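Local coordinates for protein pyruvate kinase 1 (Trypanosoma brucei brucei, PDB 4KCT) that transfers phosphate from phosphoenolpyruvate to ADP to yield pyruvate and ATP, and also decarboxylates oxaloacetate, at residues A[140-145]-A[151-156]; A[127-132]-A[178-183]. All blocks are in the same frame, centred on the assembly; numbering follows the deposited sequence.

Overall arrangement
From the N terminus, the chain runs into an eight-stranded parallel barrel and leaves it after strand 80-84 for an excursion that returns to the barrel at strand 208-211. Most of this excursion forms the B domain of pyruvate kinase, and both contacts lie in it. Contact 2 closes the larger loop, bringing the turn at 127-132, after strand 124-126, against residues 178-183 at the end of strand 177-179. Contact 1 is nested inside that loop as a short hairpin of 140-145 with 151-156. Strands 141-144 and 177-179 are neighbours in the mixed sheet, linking the two contacts, whose centres lie about 9 Å apart. Together they join the hairpin, the strand beside it and the loop 127-132.

Contact 1: residues A[140-145]-A[151-156]; sequences GSIYVD and LRVVSK
Ile142 and Leu151 face each other as an antiparallel hydrogen-bonded pair, and their side chains rise from the same face of the sheet. Ile142 N gives its hydrogen to Leu151 O at 2.9 Å, and in return Leu151 N reaches Ile142 O, also at 2.9 Å. A third bond, Val153 N to Gly140 O, is again 2.9 Å long.

Above this backbone the branched side chains interleave. In Ile142, CG1 lies beside the backbone N (chi1 -65°) and carries CD1 toward Val153, whose CG2 it meets at 4.0 Å, the two chains meeting at a slant. Leu151 sends CD1 the other way along the strand to touch Val144 CG2, also at 4.0 Å. Beta-branched isoleucine and valine suit these places, being compatible with extended backbone and broad enough to touch the neighbouring strand, while the longer leucine reaches past Ile142 to Val144, the next residue on that face.

Ser141 and Arg152, the non-hydrogen-bonded pair, point to the other face. Ser141 CA instead approaches Leu151 O at 3.2 Å in a CA-H...O contact. Ile178 and Leu180 continue the apolar layer beyond Ile142, and Val166 covers Leu151.

Three backbone bonds thus pair the amides that face across the hairpin, while hydrocarbon gathers on one face and a hydroxyl and a guanidinium group occupy the other: the two-sided chemistry of a hairpin whose apolar face (Ile142, Val144, Leu151, Val153) is turned to the interior of the B domain.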
ATOM      1  N   GLY A 140      22.613  25.410  30.736  1.00 37.16           N
ATOM      2  CA  GLY A 140      21.313  25.759  30.155  1.00 31.90           C
ATOM      3  C   GLY A 140      21.226  27.231  29.765  1.00 33.25           C
ATOM      4  O   GLY A 140      22.129  28.020  30.052  1.00 32.20           O
ATOM      5  N   SER A 141      20.121  27.607  29.140  1.00 27.57           N
ATOM      6  CA  SER A 141      19.923  28.974  28.714  1.00 28.70           C
ATOM      7  C   SER A 141      18.758  29.662  29.427  1.00 25.56           C
ATOM      8  O   SER A 141      17.716  29.047  29.708  1.00 27.30           O
ATOM      9  CB  SER A 141      19.702  29.022  27.201  1.00 31.25           C
ATOM     10  OG  SER A 141      20.858  28.576  26.531  1.00 35.84           O
ATOM     11  N   ILE A 142      18.896  30.965  29.608  1.00 21.83           N
ATOM     12  CA  ILE A 142      17.775  31.802  29.926  1.00 23.93           C
ATOM     13  C   ILE A 142      17.626  32.811  28.816  1.00 22.91           C
ATOM     14  O   ILE A 142      18.593  33.445  28.431  1.00 22.69           O
ATOM     15  CB  ILE A 142      18.000  32.537  31.264  1.00 21.63           C
ATOM     16  CG1 ILE A 142      18.071  31.525  32.413  1.00 23.30           C
ATOM     17  CG2 ILE A 142      16.902  33.562  31.494  1.00 22.89           C
ATOM     18  CD1 ILE A 142      18.591  32.110  33.730  1.00 24.97           C
ATOM     19  N   TYR A 143      16.417  32.941  28.288  1.00 22.73           N
ATOM     20  CA  TYR A 143      16.151  33.887  27.231  1.00 22.69           C
ATOM     21  C   TYR A 143      15.473  35.096  27.837  1.00 25.73           C
ATOM     22  O   TYR A 143      14.546  34.956  28.647  1.00 24.21           O
ATOM     23  CB  TYR A 143      15.218  33.260  26.184  1.00 22.54           C
ATOM     24  CG  TYR A 143      15.861  32.156  25.348  1.00 27.16           C
ATOM     25  CD1 TYR A 143      15.089  31.376  24.468  1.00 26.30           C
ATOM     26  CD2 TYR A 143      17.243  31.918  25.398  1.00 27.02           C
ATOM     27  CE1 TYR A 143      15.668  30.356  23.706  1.00 28.22           C
ATOM     28  CE2 TYR A 143      17.819  30.867  24.678  1.00 28.43           C
ATOM     29  CZ  TYR A 143      17.037  30.123  23.797  1.00 32.68           C
ATOM     30  OH  TYR A 143      17.616  29.102  23.056  1.00 32.39           O
ATOM     31  N   VAL A 144      15.831  36.276  27.356  1.00 22.20           N
ATOM     32  CA  VAL A 144      15.247  37.493  27.873  1.00 24.98           C
ATOM     33  C   VAL A 144      14.693  38.337  26.726  1.00 27.56           C
ATOM     34  O   VAL A 144      15.282  38.388  25.646  1.00 27.33           O
ATOM     35  CB  VAL A 144      16.283  38.298  28.692  1.00 24.99           C
ATOM     36  CG1 VAL A 144      15.595  39.354  29.536  1.00 23.32           C
ATOM     37  CG2 VAL A 144      17.118  37.352  29.569  1.00 22.81           C
ATOM     38  N   ASP A 145      13.511  38.917  26.943  1.00 26.28           N
ATOM     39  CA  ASP A 145      12.923  39.856  26.019  1.00 31.07           C
ATOM     40  C   ASP A 145      12.491  39.154  24.739  1.00 34.64           C
ATOM     41  O   ASP A 145      13.087  39.344  23.675  1.00 32.97           O
ATOM     42  CB  ASP A 145      13.887  41.004  25.719  1.00 33.08           C
ATOM     43  CG  ASP A 145      13.166  42.277  25.362  1.00 37.38           C
ATOM     44  OD1 ASP A 145      11.917  42.261  25.313  1.00 36.00           O
ATOM     45  OD2 ASP A 145      13.837  43.296  25.151  1.00 39.67           O
ATOM     46  N   LEU A 151      21.246  34.236  27.726  1.00 24.15           N
ATOM     47  CA  LEU A 151      22.268  34.018  28.740  1.00 29.37           C
ATOM     48  C   LEU A 151      22.533  32.536  28.827  1.00 29.83           C
ATOM     49  O   LEU A 151      21.595  31.732  28.801  1.00 30.43           O
ATOM     50  CB  LEU A 151      21.764  34.511  30.110  1.00 27.73           C
ATOM     51  CG  LEU A 151      21.118  35.901  30.129  1.00 30.41           C
ATOM     52  CD1 LEU A 151      20.372  36.122  31.447  1.00 36.62           C
ATOM     53  CD2 LEU A 151      22.179  36.946  29.964  1.00 29.12           C
ATOM     54  N   ARG A 152      23.799  32.172  28.997  1.00 29.64           N
ATOM     55  CA  ARG A 152      24.159  30.814  29.360  1.00 27.75           C
ATOM     56  C   ARG A 152      24.417  30.759  30.842  1.00 27.35           C
ATOM     57  O   ARG A 152      25.171  31.573  31.373  1.00 27.64           O
ATOM     58  CB  ARG A 152      25.424  30.379  28.613  1.00 32.41           C
ATOM     59  CG  ARG A 152      25.907  28.982  29.004  1.00 37.39           C
ATOM     60  CD  ARG A 152      27.060  28.519  28.115  1.00 43.51           C
ATOM     61  NE  ARG A 152      28.014  29.595  27.851  1.00 45.96           N
ATOM     62  CZ  ARG A 152      29.086  29.849  28.595  1.00 48.57           C
ATOM     63  NH1 ARG A 152      29.876  30.873  28.297  1.00 51.62           N
ATOM     64  NH2 ARG A 152      29.373  29.078  29.633  1.00 49.52           N
ATOM     65  N   VAL A 153      23.808  29.799  31.520  1.00 26.46           N
ATOM     66  CA  VAL A 153      24.007  29.670  32.955  1.00 27.54           C
ATOM     67  C   VAL A 153      25.372  29.026  33.201  1.00 30.13           C
ATOM     68  O   VAL A 153      25.644  27.938  32.699  1.00 31.87           O
ATOM     69  CB  VAL A 153      22.932  28.776  33.594  1.00 29.79           C
ATOM     70  CG1 VAL A 153      23.239  28.565  35.075  1.00 24.18           C
ATOM     71  CG2 VAL A 153      21.540  29.386  33.399  1.00 29.41           C
ATOM     72  N   VAL A 154      26.240  29.727  33.926  1.00 30.18           N
ATOM     73  CA  VAL A 154      27.594  29.238  34.182  1.00 30.55           C
ATOM     74  C   VAL A 154      27.622  28.378  35.432  1.00 33.31           C
ATOM     75  O   VAL A 154      28.160  27.274  35.423  1.00 35.68           O
ATOM     76  CB  VAL A 154      28.609  30.389  34.357  1.00 31.08           C
ATOM     77  CG1 VAL A 154      30.001  29.820  34.573  1.00 35.24           C
ATOM     78  CG2 VAL A 154      28.592  31.319  33.148  1.00 33.86           C
ATOM     79  N   SER A 155      27.058  28.887  36.519  1.00 31.44           N
ATOM     80  CA  SER A 155      27.080  28.149  37.777  1.00 32.59           C
ATOM     81  C   SER A 155      25.954  28.590  38.698  1.00 33.55           C
ATOM     82  O   SER A 155      25.398  29.684  38.549  1.00 32.96           O
ATOM     83  CB  SER A 155      28.426  28.325  38.478  1.00 35.40           C
ATOM     84  OG  SER A 155      28.658  29.686  38.755  1.00 38.12           O
ATOM     85  N   LYS A 156      25.593  27.719  39.623  1.00 31.22           N
ATOM     86  CA  LYS A 156      24.683  28.079  40.689  1.00 34.02           C
ATOM     87  C   LYS A 156      25.461  28.588  41.900  1.00 35.89           C
ATOM     88  O   LYS A 156      26.282  27.869  42.439  1.00 38.89           O
ATOM     89  CB  LYS A 156      23.854  26.868  41.084  1.00 34.92           C
ATOM     90  CG  LYS A 156      22.994  27.102  42.312  1.00 37.04           C
ATOM     91  CD  LYS A 156      21.800  26.176  42.308  1.00 42.95           C
ATOM     92  CE  LYS A 156      21.660  25.462  43.629  1.00 46.77           C
ATOM     93  NZ  LYS A 156      20.485  24.557  43.575  1.00 48.89           N
TER

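Contact 2: residues A[127-132]-A[178-183]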
ATOM      1  N   ILE A 127      14.641  37.890  38.691  1.00 19.26           N
ATOM      2  CA  ILE A 127      13.635  37.203  37.856  1.00 21.41           C
ATOM      3  C   ILE A 127      12.570  36.621  38.788  1.00 23.49           C
ATOM      4  O   ILE A 127      12.906  36.086  39.848  1.00 22.16           O
ATOM      5  CB  ILE A 127      14.308  36.091  37.011  1.00 20.77           C
ATOM      6  CG1 ILE A 127      15.140  36.719  35.893  1.00 22.14           C
ATOM      7  CG2 ILE A 127      13.273  35.141  36.416  1.00 22.59           C
ATOM      8  CD1 ILE A 127      15.986  35.705  35.120  1.00 22.29           C
ATOM      9  N   ASP A 128      11.292  36.862  38.475  1.00 21.36           N
ATOM     10  CA  ASP A 128      10.208  36.653  39.446  1.00 23.41           C
ATOM     11  C   ASP A 128       9.655  35.219  39.446  1.00 25.19           C
ATOM     12  O   ASP A 128       8.489  35.015  39.726  1.00 29.94           O
ATOM     13  CB  ASP A 128       9.067  37.666  39.233  1.00 24.29           C
ATOM     14  CG  ASP A 128       8.314  37.450  37.888  1.00 29.79           C
ATOM     15  OD1 ASP A 128       8.520  36.419  37.215  1.00 27.01           O
ATOM     16  OD2 ASP A 128       7.500  38.305  37.524  1.00 30.00           O
ATOM     17  N   TYR A 129      10.516  34.235  39.218  1.00 22.85           N
ATOM     18  CA  TYR A 129      10.120  32.812  39.289  1.00 22.13           C
ATOM     19  C   TYR A 129      10.943  32.069  40.342  1.00 23.37           C
ATOM     20  O   TYR A 129      12.126  31.865  40.143  1.00 22.98           O
ATOM     21  CB  TYR A 129      10.334  32.141  37.913  1.00 23.39           C
ATOM     22  CG  TYR A 129       9.926  30.701  37.868  1.00 21.57           C
ATOM     23  CD1 TYR A 129       8.599  30.334  38.071  1.00 22.09           C
ATOM     24  CD2 TYR A 129      10.875  29.689  37.728  1.00 24.31           C
ATOM     25  CE1 TYR A 129       8.226  29.011  38.089  1.00 22.88           C
ATOM     26  CE2 TYR A 129      10.502  28.342  37.736  1.00 24.30           C
ATOM     27  CZ  TYR A 129       9.176  28.022  37.883  1.00 23.54           C
ATOM     28  OH  TYR A 129       8.779  26.724  37.911  1.00 26.49           O
ATOM     29  N   PRO A 130      10.323  31.730  41.505  1.00 25.84           N
ATOM     30  CA  PRO A 130      11.088  31.298  42.688  1.00 25.04           C
ATOM     31  C   PRO A 130      11.817  29.995  42.507  1.00 25.59           C
ATOM     32  O   PRO A 130      12.859  29.804  43.092  1.00 25.73           O
ATOM     33  CB  PRO A 130      10.011  31.141  43.771  1.00 26.98           C
ATOM     34  CG  PRO A 130       8.952  32.117  43.387  1.00 31.92           C
ATOM     35  CD  PRO A 130       8.984  32.241  41.877  1.00 27.92           C
ATOM     36  N   GLN A 131      11.311  29.125  41.635  1.00 25.60           N
ATOM     37  CA  GLN A 131      11.968  27.846  41.374  1.00 26.05           C
ATOM     38  C   GLN A 131      13.098  27.920  40.346  1.00 25.71           C
ATOM     39  O   GLN A 131      13.544  26.890  39.840  1.00 23.76           O
ATOM     40  CB  GLN A 131      10.944  26.808  40.953  1.00 29.21           C
ATOM     41  CG  GLN A 131      10.009  26.392  42.085  1.00 33.96           C
ATOM     42  CD  GLN A 131      10.731  25.567  43.118  1.00 48.01           C
ATOM     43  OE1 GLN A 131      11.574  24.726  42.777  1.00 49.13           O
ATOM     44  NE2 GLN A 131      10.512  25.888  44.390  1.00 51.39           N
ATOM     45  N   LEU A 132      13.539  29.131  40.007  1.00 24.20           N
ATOM     46  CA  LEU A 132      14.498  29.295  38.903  1.00 24.77           C
ATOM     47  C   LEU A 132      15.728  28.361  39.029  1.00 28.54           C
ATOM     48  O   LEU A 132      16.141  27.739  38.053  1.00 25.08           O
ATOM     49  CB  LEU A 132      14.958  30.756  38.785  1.00 27.99           C
ATOM     50  CG  LEU A 132      16.017  31.053  37.721  1.00 25.12           C
ATOM     51  CD1 LEU A 132      15.407  30.912  36.335  1.00 27.77           C
ATOM     52  CD2 LEU A 132      16.591  32.448  37.908  1.00 30.33           C
ATOM     53  N   ILE A 178      10.722  36.587  30.274  1.00 20.33           N
ATOM     54  CA  ILE A 178      11.743  35.537  30.424  1.00 17.52           C
ATOM     55  C   ILE A 178      11.177  34.223  29.870  1.00 20.18           C
ATOM     56  O   ILE A 178      10.003  33.895  30.099  1.00 21.18           O
ATOM     57  CB  ILE A 178      12.090  35.348  31.939  1.00 19.05           C
ATOM     58  CG1 ILE A 178      12.851  36.573  32.481  1.00 15.47           C
ATOM     59  CG2 ILE A 178      12.859  34.041  32.191  1.00 18.50           C
ATOM     60  CD1 ILE A 178      14.260  36.724  31.909  1.00 19.74           C
ATOM     61  N   ASN A 179      11.995  33.475  29.124  1.00 20.95           N
ATOM     62  CA  ASN A 179      11.649  32.108  28.757  1.00 20.37           C
ATOM     63  C   ASN A 179      12.746  31.180  29.213  1.00 21.23           C
ATOM     64  O   ASN A 179      13.899  31.553  29.227  1.00 22.86           O
ATOM     65  CB  ASN A 179      11.455  31.976  27.232  1.00 21.50           C
ATOM     66  CG  ASN A 179      10.256  32.773  26.734  1.00 21.97           C
ATOM     67  OD1 ASN A 179      10.366  33.965  26.495  1.00 25.40           O
ATOM     68  ND2 ASN A 179       9.081  32.159  26.770  1.00 22.20           N
ATOM     69  N   LEU A 180      12.362  30.006  29.686  1.00 21.65           N
ATOM     70  CA  LEU A 180      13.324  29.038  30.173  1.00 20.79           C
ATOM     71  C   LEU A 180      13.250  27.833  29.242  1.00 21.38           C
ATOM     72  O   LEU A 180      12.513  26.873  29.512  1.00 23.12           O
ATOM     73  CB  LEU A 180      12.946  28.629  31.606  1.00 22.27           C
ATOM     74  CG  LEU A 180      13.485  29.417  32.817  1.00 29.22           C
ATOM     75  CD1 LEU A 180      14.216  30.724  32.536  1.00 23.34           C
ATOM     76  CD2 LEU A 180      12.531  29.486  34.007  1.00 25.06           C
ATOM     77  N   PRO A 181      13.992  27.888  28.118  1.00 24.24           N
ATOM     78  CA  PRO A 181      13.726  26.958  27.005  1.00 28.93           C
ATOM     79  C   PRO A 181      14.058  25.541  27.426  1.00 29.58           C
ATOM     80  O   PRO A 181      15.068  25.321  28.090  1.00 31.17           O
ATOM     81  CB  PRO A 181      14.684  27.437  25.900  1.00 27.79           C
ATOM     82  CG  PRO A 181      15.751  28.197  26.619  1.00 27.34           C
ATOM     83  CD  PRO A 181      15.060  28.846  27.797  1.00 24.03           C
ATOM     84  N   GLY A 182      13.099  24.641  27.263  1.00 28.42           N
ATOM     85  CA  GLY A 182      13.335  23.240  27.594  1.00 28.48           C
ATOM     86  C   GLY A 182      13.167  22.914  29.071  1.00 30.16           C
ATOM     87  O   GLY A 182      13.321  21.775  29.462  1.00 29.82           O
ATOM     88  N   CYS A 183      12.802  23.909  29.889  1.00 27.91           N
ATOM     89  CA  CYS A 183      12.748  23.718  31.354  1.00 29.66           C
ATOM     90  C   CYS A 183      11.326  23.481  31.843  1.00 28.89           C
ATOM     91  O   CYS A 183      10.373  24.130  31.378  1.00 29.95           O
ATOM     92  CB  CYS A 183      13.337  24.936  32.089  1.00 31.61           C
ATOM     93  SG  CYS A 183      15.040  25.322  31.652  1.00 40.25           S
TER
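Leu180 CD2 fits the notch between Leu132 CD1 and Tyr129 CD2, with Leu180 CD1 resting on Leu132 alone. Leu180 CD1 and CD2 each lie 4.0 Å from Leu132 CD1, while CD2 also meets Tyr129 CD2 at 4.1 Å, approaching the ring obliquely. The leucine chains cross at about a right angle, and the fork of Leu180 straddles Leu132 CD1. Tyr129 has CG anti to its backbone N (chi1 -178°), which brings CD2 of the ring beside Leu180 CD2.

Alongside, Ile127 and Ile178 lock together at their tips, CD1 to CD1 at 3.8 Å. Their side chains also cross almost perpendicularly, and Ile178 CD1 lies 4.1 Å from Ile127 CG1. The CG1-CD1 arms of the isoleucines span the gap between backbones that remain 7.8 Å apart at their CA atoms. Ile90 borders both isoleucines and Tyr129.

Tyrosine suits this buried place because its polar end is provided for: OH is hydrogen-bonded to Asp186 N. No hydrogen bond crosses between 127-132 and 178-183, so their attachment rests on hydrophobic burial and close van der Waals fit.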